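Local coordinates for protein putative transcriptional regulator (Bacillus cytotoxicus NVH 391-98, PDB 3K4H) that probably regulates transcription as a LacI-family DNA-binding protein, with a maltose-like glycan held between the two lobes of its sensor core, at residues 247-252 / 272-277; 98-103 / 146-151; 36-41 / 254-259. All blocks are in the same frame, centred on the assembly; numbering follows the deposited sequence.

Contact 1. Residues 247-252 / 272-277; sequences IYQLGY and IIIPHK
I274 pushes its branched side chain against the inner flank of helix 247-264, where L250 lies over its beta carbon: L250 CD2 is 3.8 Å from I274 CB and 4.1 Å from the CG2 methyl. The two side chains slant across each other, and CD2 alone of L250 makes the touch. A second touch comes one residue earlier on the helix. There I274 CG1 is 4.1 Å from Q249 CB, and it sits just as far from the Q249 carbonyl carbon. I274 splits its contacts in this way: CB and CG2 meet the leucine methyl, and CG1 meets the root of Q249 and its backbone. Q249 contributes only the start of its chain, because the bend at chi2 (62°) carries the amide off, and its OE1 lies in the plane of the Y248 ring, at the ring edge.

L250 does two jobs with its two methyls. Its CG lies opposite the carbonyl carbon (chi1 -72°), and from there CD2 turns to I274 while CD1 is the methyl nearer the sugar, in keeping with the side chain being about 4 Å from a bound glucose at its nearest atoms. L250 therefore lines the glycan pocket, and I274 lies behind it as a buried second-shell residue. The I274 backbone O accepts a hydrogen bond from N113 ND2, and its side chain also rests on N246 and E253.

The chain running on from strand 271-273, an outermost strand of the parallel sheet in one lobe, crosses to strand 277-279 at the edge of the other, which makes it one of the interlobe crossovers. Helix 247-264 follows another crossover and packs alongside helix 27-41, while I273 pairs in an antiparallel ladder with a strand of the second subunit.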
loop_
_atom_site.group_PDB
_atom_site.type_symbol
_atom_site.label_atom_id
_atom_site.label_comp_id
_atom_site.label_asym_id
_atom_site.label_seq_id
_atom_site.Cartn_x
_atom_site.Cartn_y
_atom_site.Cartn_z
ATOM N N ILE A 247 -8.106 4.268 12.881
ATOM C CA ILE A 247 -9.457 4.337 12.393
ATOM C C ILE A 247 -9.863 5.765 12.041
ATOM O O ILE A 247 -10.468 6.010 10.981
ATOM C CB ILE A 247 -10.433 3.756 13.426
ATOM C CG1 ILE A 247 -10.129 2.278 13.699
ATOM C CG2 ILE A 247 -11.880 3.887 12.944
ATOM C CD1 ILE A 247 -10.289 1.877 15.146
ATOM N N TYR A 248 -9.541 6.704 12.920
ATOM C CA TYR A 248 -9.967 8.075 12.757
ATOM C C TYR A 248 -9.429 8.615 11.435
ATOM O O TYR A 248 -10.147 9.258 10.667
ATOM C CB TYR A 248 -9.436 8.901 13.931
ATOM C CG TYR A 248 -9.619 10.394 13.819
ATOM C CD1 TYR A 248 -10.712 11.016 14.410
ATOM C CD2 TYR A 248 -8.704 11.190 13.121
ATOM C CE1 TYR A 248 -10.889 12.399 14.327
ATOM C CE2 TYR A 248 -8.867 12.567 13.022
ATOM C CZ TYR A 248 -9.963 13.159 13.640
ATOM O OH TYR A 248 -10.177 14.510 13.560
ATOM N N GLN A 249 -8.149 8.364 11.175
ATOM C CA GLN A 249 -7.503 8.935 10.006
ATOM C C GLN A 249 -8.060 8.264 8.741
ATOM O O GLN A 249 -8.199 8.929 7.705
ATOM C CB GLN A 249 -5.983 8.831 10.109
ATOM C CG GLN A 249 -5.252 10.068 9.598
ATOM C CD GLN A 249 -5.557 11.388 10.377
ATOM O OE1 GLN A 249 -5.459 11.450 11.617
ATOM N NE2 GLN A 249 -5.878 12.455 9.629
ATOM N N LEU A 250 -8.437 6.983 8.846
ATOM C CA LEU A 250 -9.117 6.308 7.758
ATOM C C LEU A 250 -10.344 7.121 7.397
ATOM O O LEU A 250 -10.600 7.348 6.233
ATOM C CB LEU A 250 -9.536 4.876 8.134
ATOM C CG LEU A 250 -8.512 3.742 8.292
ATOM C CD1 LEU A 250 -9.253 2.471 8.713
ATOM C CD2 LEU A 250 -7.674 3.478 7.032
ATOM N N GLY A 251 -11.089 7.573 8.405
ATOM C CA GLY A 251 -12.348 8.282 8.201
ATOM C C GLY A 251 -12.122 9.656 7.619
ATOM O O GLY A 251 -12.772 10.049 6.649
ATOM N N TYR A 252 -11.161 10.364 8.197
ATOM C CA TYR A 252 -10.914 11.748 7.883
ATOM C C TYR A 252 -10.458 11.802 6.446
ATOM O O TYR A 252 -11.013 12.530 5.617
ATOM C CB TYR A 252 -9.810 12.233 8.789
ATOM C CG TYR A 252 -9.495 13.699 8.700
ATOM C CD1 TYR A 252 -10.048 14.594 9.612
ATOM C CD2 TYR A 252 -8.619 14.197 7.735
ATOM C CE1 TYR A 252 -9.749 15.954 9.561
ATOM C CE2 TYR A 252 -8.333 15.560 7.666
ATOM C CZ TYR A 252 -8.897 16.423 8.592
ATOM O OH TYR A 252 -8.615 17.758 8.582
ATOM N N ILE A 272 -5.245 5.593 -0.889
ATOM C CA ILE A 272 -4.556 6.259 0.230
ATOM C C ILE A 272 -4.277 5.275 1.359
ATOM O O ILE A 272 -5.200 4.693 1.911
ATOM C CB ILE A 272 -5.372 7.470 0.758
ATOM C CG1 ILE A 272 -5.632 8.435 -0.407
ATOM C CG2 ILE A 272 -4.639 8.163 1.869
ATOM C CD1 ILE A 272 -6.256 9.792 -0.061
ATOM N N ILE A 273 -3.010 5.077 1.706
ATOM C CA ILE A 273 -2.665 4.069 2.708
ATOM C C ILE A 273 -2.298 4.720 4.036
ATOM O O ILE A 273 -1.292 5.444 4.120
ATOM C CB ILE A 273 -1.531 3.138 2.224
ATOM C CG1 ILE A 273 -1.916 2.432 0.924
ATOM C CG2 ILE A 273 -1.166 2.106 3.293
ATOM C CD1 ILE A 273 -3.242 1.691 0.947
ATOM N N ILE A 274 -3.106 4.459 5.061
ATOM C CA ILE A 274 -2.915 5.035 6.389
ATOM C C ILE A 274 -2.059 4.065 7.205
ATOM O O ILE A 274 -2.316 2.859 7.202
ATOM C CB ILE A 274 -4.309 5.277 7.073
ATOM C CG1 ILE A 274 -4.867 6.677 6.794
ATOM C CG2 ILE A 274 -4.240 5.120 8.575
ATOM C CD1 ILE A 274 -5.259 6.943 5.369
ATOM N N PRO A 275 -1.047 4.567 7.927
ATOM C CA PRO A 275 -0.181 3.670 8.678
ATOM C C PRO A 275 -0.882 2.936 9.801
ATOM O O PRO A 275 -1.801 3.466 10.449
ATOM C CB PRO A 275 0.847 4.602 9.300
ATOM C CG PRO A 275 0.768 5.857 8.517
ATOM C CD PRO A 275 -0.684 5.965 8.163
ATOM N N HIS A 276 -0.408 1.717 10.028
ATOM C CA HIS A 276 -0.815 0.891 11.145
ATOM C C HIS A 276 0.367 0.742 12.102
ATOM O O HIS A 276 1.485 1.066 11.741
ATOM C CB HIS A 276 -1.236 -0.472 10.627
ATOM C CG HIS A 276 -0.118 -1.248 10.003
ATOM N ND1 HIS A 276 0.230 -1.111 8.675
ATOM C CD2 HIS A 276 0.731 -2.167 10.525
ATOM C CE1 HIS A 276 1.240 -1.918 8.403
ATOM N NE2 HIS A 276 1.562 -2.571 9.506
ATOM N N LYS A 277 0.115 0.261 13.316
ATOM C CA LYS A 277 1.160 0.037 14.313
ATOM C C LYS A 277 0.803 -1.166 15.170
ATOM O O LYS A 277 -0.267 -1.223 15.763
ATOM C CB LYS A 277 1.267 1.246 15.223
ATOM C CG LYS A 277 2.664 1.562 15.630
ATOM C CD LYS A 277 2.670 2.241 16.983
ATOM C CE LYS A 277 4.076 2.723 17.360
ATOM N NZ LYS A 277 4.097 4.175 17.042
#

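Contact 2. Residues 98-103 / 146-151; sequences IGKPYD and TRDRLA. With GLC (alpha-D-glucopyranose), chain C; GLC (alpha-D-glucopyranose), chain B.
K100 NZ reaches across the cleft to D148 OD2 at 2.6 Å, a salt bridge between a loop of one lobe and a helix of the other. The ammonium meets the carboxylate on its syn side, 18° out of plane, and the bend at chi3 (73°) in the lysine turns NZ toward it. D148 OD1 is farther from NZ, at 3.3 Å, so OD2 carries the bond. The D148 side chain also packs on N115.

The next residue, R149, takes hold of the sugar. Its chain runs straight from CG to NE and presents the guanidinium edge-on, so that NH1 (2.8 Å) and NH2 (2.9 Å) both donate, in plane, to O6 of the chain B glucose. N115 OD1 takes NH2 as well, and F227 adds a cation-pi contact. From the opposite lobe, I98 O accepts O3 of the chain C glucose at 2.6 Å, while G99 CA lies against the same oxygen. The two sugars are linked C1 to O4, as in maltose. The salt bridge across the cleft is consistent with a closed state, and a ligand held between two lobes is characteristic of the periplasmic-binding-protein-like fold of LacI-family regulators.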
loop_
_atom_site.group_PDB
_atom_site.type_symbol
_atom_site.label_atom_id
_atom_site.label_comp_id
_atom_site.label_asym_id
_atom_site.label_seq_id
_atom_site.Cartn_x
_atom_site.Cartn_y
_atom_site.Cartn_z
ATOM N N ILE A 98 -13.691 2.711 2.000
ATOM C CA ILE A 98 -12.751 2.469 3.113
ATOM C C ILE A 98 -12.455 0.973 3.079
ATOM O O ILE A 98 -13.226 0.176 3.591
ATOM C CB ILE A 98 -13.307 2.913 4.518
ATOM C CG1 ILE A 98 -13.775 4.388 4.520
ATOM C CG2 ILE A 98 -12.275 2.626 5.639
ATOM C CD1 ILE A 98 -13.658 5.098 5.890
ATOM N N GLY A 99 -11.368 0.592 2.431
ATOM C CA GLY A 99 -11.059 -0.819 2.131
ATOM C C GLY A 99 -10.679 -1.013 0.667
ATOM O O GLY A 99 -11.101 -0.246 -0.200
ATOM N N LYS A 100 -9.867 -2.027 0.386
ATOM C CA LYS A 100 -9.513 -2.403 -0.975
ATOM C C LYS A 100 -10.738 -2.893 -1.750
ATOM O O LYS A 100 -11.561 -3.637 -1.218
ATOM C CB LYS A 100 -8.510 -3.521 -0.913
ATOM C CG LYS A 100 -7.477 -3.506 -1.985
ATOM C CD LYS A 100 -6.389 -4.526 -1.676
ATOM C CE LYS A 100 -6.885 -5.937 -1.883
ATOM N NZ LYS A 100 -5.779 -6.872 -1.622
ATOM N N PRO A 101 -10.869 -2.472 -3.021
ATOM C CA PRO A 101 -11.943 -3.008 -3.865
ATOM C C PRO A 101 -11.496 -4.325 -4.444
ATOM O O PRO A 101 -10.296 -4.534 -4.619
ATOM C CB PRO A 101 -12.078 -1.963 -4.977
ATOM C CG PRO A 101 -11.099 -0.808 -4.598
ATOM C CD PRO A 101 -10.093 -1.421 -3.705
ATOM N N TYR A 102 -12.435 -5.219 -4.742
ATOM C CA TYR A 102 -12.028 -6.526 -5.240
ATOM C C TYR A 102 -11.226 -6.375 -6.530
ATOM O O TYR A 102 -10.139 -6.956 -6.669
ATOM C CB TYR A 102 -13.199 -7.486 -5.442
ATOM C CG TYR A 102 -12.720 -8.866 -5.868
ATOM C CD1 TYR A 102 -11.832 -9.593 -5.062
ATOM C CD2 TYR A 102 -13.124 -9.436 -7.086
ATOM C CE1 TYR A 102 -11.366 -10.862 -5.445
ATOM C CE2 TYR A 102 -12.664 -10.719 -7.486
ATOM C CZ TYR A 102 -11.785 -11.417 -6.656
ATOM O OH TYR A 102 -11.322 -12.661 -7.012
ATOM N N ASP A 103 -11.769 -5.571 -7.444
ATOM C CA ASP A 103 -11.166 -5.294 -8.746
ATOM C C ASP A 103 -11.266 -3.787 -9.045
ATOM O O ASP A 103 -11.824 -3.027 -8.236
ATOM C CB ASP A 103 -11.900 -6.101 -9.830
ATOM C CG ASP A 103 -13.425 -5.873 -9.814
ATOM O OD1 ASP A 103 -13.910 -4.927 -9.144
ATOM O OD2 ASP A 103 -14.140 -6.647 -10.482
ATOM N N THR A 146 -10.747 -9.064 5.544
ATOM C CA THR A 146 -10.529 -10.436 5.977
ATOM C C THR A 146 -9.660 -11.243 5.003
ATOM O O THR A 146 -8.739 -11.920 5.429
ATOM C CB THR A 146 -11.848 -11.179 6.252
ATOM O OG1 THR A 146 -12.661 -10.387 7.127
ATOM C CG2 THR A 146 -11.578 -12.527 6.918
ATOM N N ARG A 147 -9.931 -11.176 3.708
ATOM C CA ARG A 147 -9.121 -11.922 2.759
ATOM C C ARG A 147 -7.675 -11.490 2.842
ATOM O O ARG A 147 -6.782 -12.327 2.783
ATOM C CB ARG A 147 -9.612 -11.720 1.326
ATOM C CG ARG A 147 -10.391 -12.842 0.732
ATOM C CD ARG A 147 -10.299 -12.711 -0.779
ATOM N NE ARG A 147 -11.294 -13.537 -1.464
ATOM C CZ ARG A 147 -12.595 -13.242 -1.576
ATOM N NH1 ARG A 147 -13.110 -12.134 -1.044
ATOM N NH2 ARG A 147 -13.391 -14.083 -2.228
ATOM N N ASP A 148 -7.448 -10.185 2.948
ATOM C CA ASP A 148 -6.099 -9.642 2.962
ATOM C C ASP A 148 -5.343 -10.072 4.203
ATOM O O ASP A 148 -4.185 -10.511 4.109
ATOM C CB ASP A 148 -6.121 -8.114 2.936
ATOM C CG ASP A 148 -6.346 -7.543 1.557
ATOM O OD1 ASP A 148 -6.738 -6.362 1.487
ATOM O OD2 ASP A 148 -6.127 -8.252 0.547
ATOM N N ARG A 149 -5.998 -9.910 5.365
ATOM C CA ARG A 149 -5.425 -10.295 6.653
ATOM C C ARG A 149 -5.125 -11.789 6.684
ATOM O O ARG A 149 -4.008 -12.185 7.044
ATOM C CB ARG A 149 -6.290 -9.826 7.811
ATOM C CG ARG A 149 -6.022 -8.376 8.098
ATOM C CD ARG A 149 -6.861 -7.797 9.186
ATOM N NE ARG A 149 -6.781 -6.342 9.119
ATOM C CZ ARG A 149 -7.629 -5.495 9.693
ATOM N NH1 ARG A 149 -8.642 -5.934 10.404
ATOM N NH2 ARG A 149 -7.466 -4.190 9.546
ATOM N N LEU A 150 -6.075 -12.607 6.234
ATOM C CA LEU A 150 -5.750 -13.986 5.937
ATOM C C LEU A 150 -4.526 -14.146 5.048
ATOM O O LEU A 150 -3.625 -14.904 5.369
ATOM C CB LEU A 150 -6.923 -14.719 5.309
ATOM C CG LEU A 150 -6.632 -16.211 5.170
ATOM C CD1 LEU A 150 -6.155 -16.814 6.494
ATOM C CD2 LEU A 150 -7.843 -16.957 4.663
ATOM N N ALA A 151 -4.495 -13.436 3.925
ATOM C CA ALA A 151 -3.469 -13.657 2.898
ATOM C C ALA A 151 -2.067 -13.403 3.438
ATOM O O ALA A 151 -1.180 -14.193 3.216
ATOM C CB ALA A 151 -3.749 -12.804 1.676
HETATM C C1 GLC C . -12.760 -1.214 7.797
HETATM C C2 GLC C . -13.331 -1.285 6.396
HETATM C C3 GLC C . -12.405 -2.181 5.592
HETATM C C4 GLC C . -10.972 -1.616 5.588
HETATM C C5 GLC C . -10.496 -1.362 6.999
HETATM C C6 GLC C . -9.166 -0.652 6.944
HETATM O O2 GLC C . -14.620 -1.850 6.464
HETATM O O3 GLC C . -12.995 -2.347 4.322
HETATM O O4 GLC C . -10.048 -2.556 5.139
HETATM O O5 GLC C . -11.462 -0.633 7.749
HETATM O O6 GLC C . -8.213 -1.582 7.386
HETATM C C1 GLC B . -14.272 -4.201 11.851
HETATM C C2 GLC B . -15.234 -3.573 10.856
HETATM C C3 GLC B . -14.623 -3.594 9.473
HETATM C C4 GLC B . -13.350 -2.771 9.568
HETATM C C5 GLC B . -12.351 -3.512 10.459
HETATM C C6 GLC B . -11.080 -2.665 10.654
HETATM O O1 GLC B . -14.307 -5.596 11.698
HETATM O O2 GLC B . -16.432 -4.310 10.837
HETATM O O3 GLC B . -15.547 -3.084 8.531
HETATM O O4 GLC B . -12.774 -2.544 8.301
HETATM O O5 GLC B . -12.919 -3.787 11.727
HETATM O O6 GLC B . -9.931 -3.453 10.872
#

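Contact 3. Residues 36-41 / 254-259; sequences SSFAHV and AAKALV
The F38 ring lies flat against the start of K256: K256 CB stands 3.7 Å from the ring centroid and 13° off its normal, a CH-pi contact over the face. The phenylalanine CG is anti to the backbone N (chi1 -170°), which sends the ring out from helix 27-41 into helix 247-264. K256 also starts out anti, and its methylenes pass the ring at about a right angle, with CG 3.5 Å from F38 CZ. Around the rest of the ring, V259 CB meets the edge at CE2 (4.3 Å), and A255 CB comes within 4.1 Å of CD2. The segments' axes approach to 8.8 Å and run in the same general sense, inclined at 37°, as neighbouring helices on one face of the Rossmann-like lobe; A255 and L258 rest on I74 of strand 72-75, and A39 on L46 of strand 45-48. Y252, one turn before K256, packs its ring edge-to-face with F38. Beyond the ring the lysine bends at chi3, and NZ leaves the interface to make a salt bridge with D260 of the second subunit.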
loop_
_atom_site.group_PDB
_atom_site.type_symbol
_atom_site.label_atom_id
_atom_site.label_comp_id
_atom_site.label_asym_id
_atom_site.label_seq_id
_atom_site.Cartn_x
_atom_site.Cartn_y
_atom_site.Cartn_z
ATOM N N SER A 36 -16.666 13.058 10.142
ATOM C CA SER A 36 -17.311 14.272 10.595
ATOM C C SER A 36 -16.305 15.419 10.832
ATOM O O SER A 36 -16.564 16.594 10.491
ATOM C CB SER A 36 -18.047 13.962 11.890
ATOM O OG SER A 36 -18.581 15.141 12.438
ATOM N N SER A 37 -15.162 15.079 11.429
ATOM C CA SER A 37 -14.160 16.085 11.729
ATOM C C SER A 37 -13.761 16.832 10.448
ATOM O O SER A 37 -13.617 18.045 10.466
ATOM C CB SER A 37 -12.969 15.452 12.447
ATOM O OG SER A 37 -11.906 16.373 12.604
ATOM N N PHE A 38 -13.641 16.108 9.338
ATOM C CA PHE A 38 -13.398 16.740 8.045
ATOM C C PHE A 38 -14.640 17.383 7.409
ATOM O O PHE A 38 -14.594 18.525 6.924
ATOM C CB PHE A 38 -12.745 15.784 7.039
ATOM C CG PHE A 38 -12.278 16.477 5.804
ATOM C CD1 PHE A 38 -11.040 17.096 5.771
ATOM C CD2 PHE A 38 -13.103 16.583 4.699
ATOM C CE1 PHE A 38 -10.607 17.771 4.652
ATOM C CE2 PHE A 38 -12.679 17.262 3.571
ATOM C CZ PHE A 38 -11.418 17.856 3.552
ATOM N N ALA A 39 -15.749 16.669 7.387
ATOM C CA ALA A 39 -16.923 17.236 6.748
ATOM C C ALA A 39 -17.146 18.644 7.290
ATOM O O ALA A 39 -17.492 19.569 6.553
ATOM C CB ALA A 39 -18.142 16.354 6.978
ATOM N N HIS A 40 -16.923 18.790 8.588
ATOM C CA HIS A 40 -16.979 20.089 9.269
ATOM C C HIS A 40 -16.175 21.202 8.560
ATOM O O HIS A 40 -16.701 22.274 8.290
ATOM C CB HIS A 40 -16.491 19.906 10.701
ATOM C CG HIS A 40 -16.072 21.168 11.358
ATOM N ND1 HIS A 40 -14.835 21.318 11.942
ATOM C CD2 HIS A 40 -16.722 22.347 11.529
ATOM C CE1 HIS A 40 -14.735 22.541 12.442
ATOM N NE2 HIS A 40 -15.866 23.187 12.203
ATOM N N VAL A 41 -14.914 20.916 8.249
ATOM C CA VAL A 41 -14.017 21.866 7.589
ATOM C C VAL A 41 -14.618 22.480 6.315
ATOM O O VAL A 41 -14.448 23.664 6.068
ATOM C CB VAL A 41 -12.670 21.201 7.259
ATOM C CG1 VAL A 41 -11.821 22.096 6.386
ATOM C CG2 VAL A 41 -11.919 20.817 8.537
ATOM N N ALA A 254 -10.836 9.449 4.184
ATOM C CA ALA A 254 -11.879 9.045 3.235
ATOM C C ALA A 254 -12.730 10.246 2.812
ATOM O O ALA A 254 -12.872 10.495 1.616
ATOM C CB ALA A 254 -12.714 7.969 3.765
ATOM N N ALA A 255 -13.220 11.024 3.787
ATOM C CA ALA A 255 -14.072 12.196 3.525
ATOM C C ALA A 255 -13.364 13.264 2.700
ATOM O O ALA A 255 -13.959 13.875 1.806
ATOM C CB ALA A 255 -14.576 12.779 4.817
ATOM N N LYS A 256 -12.090 13.488 3.001
ATOM C CA LYS A 256 -11.284 14.460 2.268
ATOM C C LYS A 256 -11.137 14.028 0.813
ATOM O O LYS A 256 -11.158 14.852 -0.085
ATOM C CB LYS A 256 -9.918 14.590 2.925
ATOM C CG LYS A 256 -9.015 15.636 2.356
ATOM C CD LYS A 256 -7.689 15.562 3.019
ATOM C CE LYS A 256 -7.119 16.925 3.057
ATOM N NZ LYS A 256 -5.786 16.849 3.659
ATOM N N ALA A 257 -11.016 12.724 0.590
ATOM C CA ALA A 257 -10.916 12.196 -0.767
ATOM C C ALA A 257 -12.242 12.330 -1.513
ATOM O O ALA A 257 -12.246 12.623 -2.696
ATOM C CB ALA A 257 -10.437 10.740 -0.760
ATOM N N LEU A 258 -13.357 12.126 -0.815
ATOM C CA LEU A 258 -14.674 12.161 -1.448
ATOM C C LEU A 258 -15.057 13.573 -1.857
ATOM O O LEU A 258 -15.523 13.787 -2.966
ATOM C CB LEU A 258 -15.743 11.569 -0.537
ATOM C CG LEU A 258 -17.179 11.649 -1.052
ATOM C CD1 LEU A 258 -17.346 10.942 -2.412
ATOM C CD2 LEU A 258 -18.179 11.124 -0.028
ATOM N N VAL A 259 -14.855 14.529 -0.956
ATOM C CA VAL A 259 -15.222 15.913 -1.212
ATOM C C VAL A 259 -14.400 16.431 -2.381
ATOM O O VAL A 259 -14.900 17.151 -3.242
ATOM C CB VAL A 259 -15.044 16.786 0.059
ATOM C CG1 VAL A 259 -15.102 18.262 -0.244
ATOM C CG2 VAL A 259 -16.129 16.451 1.060
#

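How the contacts relate
Contacts 1 and 3 share helix 247-264: its first turns look to the interlobe crossover and the sugar, while a later stretch of it packs on helix 27-41. Both are buried and apolar, the first aliphatic, the second aromatic, and Y248 OH bonds S37 OG (probable hydrogen bond, 2.7 Å) to tie them together. Contact 2 differs: it spans the cleft, is only partly buried, and works by charge and sugar hydroxyls. Even so, I98 reaches the helix, its CD1 packing on L250 O, G251 and A254. Contacts 1 and 2 meet the glycan; contact 3 joins two helices on one face of the lobe. Contacts 1 and 3 both reach the second subunit, through I273 and through K256.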